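Local coordinates for protein tRNA (cytosine(38)-C(5))-methyltransferase (Schizosaccharomyces pombe, PDB 6FDF) that methylates carbon 5 of cytosine 38 in the anticodon loop of tRNA(Asp), and less efficiently of tRNA(Glu), using S-adenosyl-L-methionine as methyl donor, at residues Asn51-Lys56 with Glu294-Ser299. Residues are numbered along the deposited sequence; the frame is centred on the assembly and turned at random.
Sequences NLNHGK and ESLEWS
Asn53 OD1 is gripped twice: the backbone N of Glu297 donates to it at 2.9 Å, and a water donates at 3.0 Å. The same water also hydrogen-bonds Ser295 OG, a second, indirect link to the loop. The other half of the amide answers in kind, ND2 giving its hydrogen to Glu297 O at 2.9 Å in an almost straight bond (174°) that lies in the amide plane and falls on a lone pair of the carbonyl. Donor and acceptor of one side chain thus pair with the N and O of one residue, a worked example of an asparagine reading an extended backbone as a strand neighbour would. A second bond from ND2 to Ile49 O, within its own helix, further fixes the rotation of the amide. With an alanine in place of Asn53 the amide is gone, which would probably leave Glu297 N and O without these mates and Ile49 O and the water each with one partner fewer. Leu296 CD1 lies over one face of the amide, 4.0 Å from Asn53 ND2. Leu52, its CG anti to the backbone N (chi1 172°), crosses Glu297 at about a right angle, with Leu52 CD2 3.9 Å from Glu297 CG; Glu297 has two conformers, so this contact is less certain. The contact joins the C-terminal turn of helix 44-54, in the part of the chain that carries the Rossmann-like methyltransferase sheet, to the loop between helices 283-289 and 305-313. Tyr25 of helix 22-29 touches Asn53, Ser295 and Leu296, while Leu296 rests on Ala287 and Trp298 on Arg284, both of helix 283-289.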
loop_
_atom_site.group_PDB
_atom_site.type_symbol
_atom_site.label_atom_id
_atom_site.label_comp_id
_atom_site.label_asym_id
_atom_site.label_seq_id
_atom_site.Cartn_x
_atom_site.Cartn_y
_atom_site.Cartn_z
ATOM N N ASN A 51 -2.747 -14.626 7.581
ATOM C CA ASN A 51 -3.146 -16.028 7.587
ATOM C C ASN A 51 -4.616 -16.194 7.943
ATOM O O ASN A 51 -5.265 -17.132 7.462
ATOM C CB ASN A 51 -2.251 -16.803 8.552
ATOM C CG ASN A 51 -0.835 -16.939 8.028
ATOM O OD1 ASN A 51 -0.621 -17.011 6.821
ATOM N ND2 ASN A 51 0.139 -16.969 8.932
ATOM N N LEU A 52 -5.149 -15.311 8.791
ATOM C CA LEU A 52 -6.561 -15.379 9.145
ATOM C C LEU A 52 -7.455 -15.127 7.940
ATOM O O LEU A 52 -8.537 -15.721 7.833
ATOM C CB LEU A 52 -6.864 -14.367 10.250
ATOM C CG LEU A 52 -8.337 -14.180 10.614
ATOM C CD1 LEU A 52 -8.912 -15.464 11.192
ATOM C CD2 LEU A 52 -8.511 -13.018 11.581
ATOM N N ASN A 53 -7.012 -14.285 7.009
ATOM C CA ASN A 53 -7.839 -13.873 5.883
ATOM C C ASN A 53 -7.555 -14.653 4.604
ATOM O O ASN A 53 -8.482 -14.928 3.840
ATOM C CB ASN A 53 -7.654 -12.371 5.624
ATOM C CG ASN A 53 -8.389 -11.515 6.643
ATOM O OD1 ASN A 53 -9.562 -11.196 6.472
ATOM N ND2 ASN A 53 -7.690 -11.128 7.708
ATOM N N HIS A 54 -6.298 -15.019 4.350
ATOM C CA HIS A 54 -5.916 -15.666 3.100
ATOM C C HIS A 54 -5.629 -17.151 3.241
ATOM O O HIS A 54 -5.483 -17.834 2.222
ATOM C CB HIS A 54 -4.676 -14.981 2.503
ATOM C CG HIS A 54 -4.850 -13.518 2.240
ATOM N ND1 HIS A 54 -5.740 -13.025 1.308
ATOM C CD2 HIS A 54 -4.255 -12.437 2.796
ATOM C CE1 HIS A 54 -5.678 -11.706 1.295
ATOM N NE2 HIS A 54 -4.785 -11.323 2.190
ATOM N N GLY A 55 -5.539 -17.668 4.458
ATOM C CA GLY A 55 -5.016 -18.999 4.665
ATOM C C GLY A 55 -3.561 -18.963 5.099
ATOM O O GLY A 55 -2.863 -17.955 4.968
ATOM N N LYS A 56 -3.094 -20.094 5.633
ATOM C CA LYS A 56 -1.775 -20.150 6.267
ATOM C C LYS A 56 -0.703 -20.183 5.181
ATOM O O LYS A 56 -0.175 -21.233 4.804
ATOM C CB LYS A 56 -1.678 -21.347 7.202
ATOM C CG LYS A 56 -2.772 -21.362 8.250
ATOM C CD LYS A 56 -2.629 -22.536 9.195
ATOM C CE LYS A 56 -3.706 -22.501 10.265
ATOM N NZ LYS A 56 -3.553 -23.629 11.228
ATOM N N GLU A 294 -14.618 -6.018 2.058
ATOM C CA GLU A 294 -15.278 -6.149 3.350
ATOM C C GLU A 294 -14.891 -7.432 4.074
ATOM O O GLU A 294 -15.005 -7.494 5.305
ATOM C CB GLU A 294 -16.795 -6.086 3.162
ATOM C CG GLU A 294 -17.298 -4.748 2.661
ATOM C CD GLU A 294 -16.953 -3.615 3.613
ATOM O OE1 GLU A 294 -16.053 -2.813 3.289
ATOM O OE2 GLU A 294 -17.585 -3.530 4.688
ATOM N N SER A 295 -14.439 -8.452 3.341
ATOM C CA SER A 295 -14.016 -9.701 3.967
ATOM C C SER A 295 -12.779 -9.545 4.850
ATOM O O SER A 295 -12.532 -10.419 5.688
ATOM C CB SER A 295 -13.751 -10.752 2.893
ATOM O OG SER A 295 -12.590 -10.423 2.161
ATOM N N LEU A 296 -11.990 -8.481 4.672
ATOM C CA LEU A 296 -10.858 -8.231 5.563
ATOM C C LEU A 296 -11.352 -8.150 6.999
ATOM O O LEU A 296 -12.205 -7.320 7.326
ATOM C CB LEU A 296 -10.136 -6.939 5.180
ATOM C CG LEU A 296 -9.003 -6.514 6.120
ATOM C CD1 LEU A 296 -7.860 -7.514 6.078
ATOM C CD2 LEU A 296 -8.501 -5.107 5.811
ATOM N N GLU A 297 -10.819 -9.013 7.857
ATOM C CA GLU A 297 -11.275 -9.099 9.233
ATOM C C GLU A 297 -10.084 -9.138 10.176
ATOM O O GLU A 297 -9.008 -9.635 9.830
ATOM C CB GLU A 297 -12.169 -10.334 9.452
ATOM C CG GLU A 297 -11.432 -11.664 9.449
ATOM C CD GLU A 297 -12.315 -12.820 9.890
ATOM O OE1 GLU A 297 -13.492 -12.860 9.475
ATOM O OE2 GLU A 297 -11.834 -13.686 10.651
ATOM N N TRP A 298 -10.289 -8.589 11.371
ATOM C CA TRP A 298 -9.311 -8.693 12.446
ATOM C C TRP A 298 -9.947 -8.918 13.809
ATOM O O TRP A 298 -9.213 -9.150 14.775
ATOM C CB TRP A 298 -8.431 -7.436 12.506
ATOM C CG TRP A 298 -9.197 -6.153 12.628
ATOM C CD1 TRP A 298 -9.542 -5.507 13.782
ATOM C CD2 TRP A 298 -9.705 -5.353 11.554
ATOM N NE1 TRP A 298 -10.233 -4.354 13.491
ATOM C CE2 TRP A 298 -10.347 -4.236 12.131
ATOM C CE3 TRP A 298 -9.680 -5.472 10.161
ATOM C CZ2 TRP A 298 -10.960 -3.248 11.361
ATOM C CZ3 TRP A 298 -10.287 -4.486 9.400
ATOM C CH2 TRP A 298 -10.917 -3.390 10.002
ATOM N N SER A 299 -11.279 -8.856 13.923
ATOM C CA SER A 299 -11.940 -8.991 15.220
ATOM C C SER A 299 -11.609 -10.319 15.895
ATOM O O SER A 299 -11.439 -10.371 17.117
ATOM C CB SER A 299 -13.452 -8.835 15.054
ATOM O OG SER A 299 -13.975 -9.809 14.166
HETATM O O HOH W 1 -10.464 -11.362 3.625
#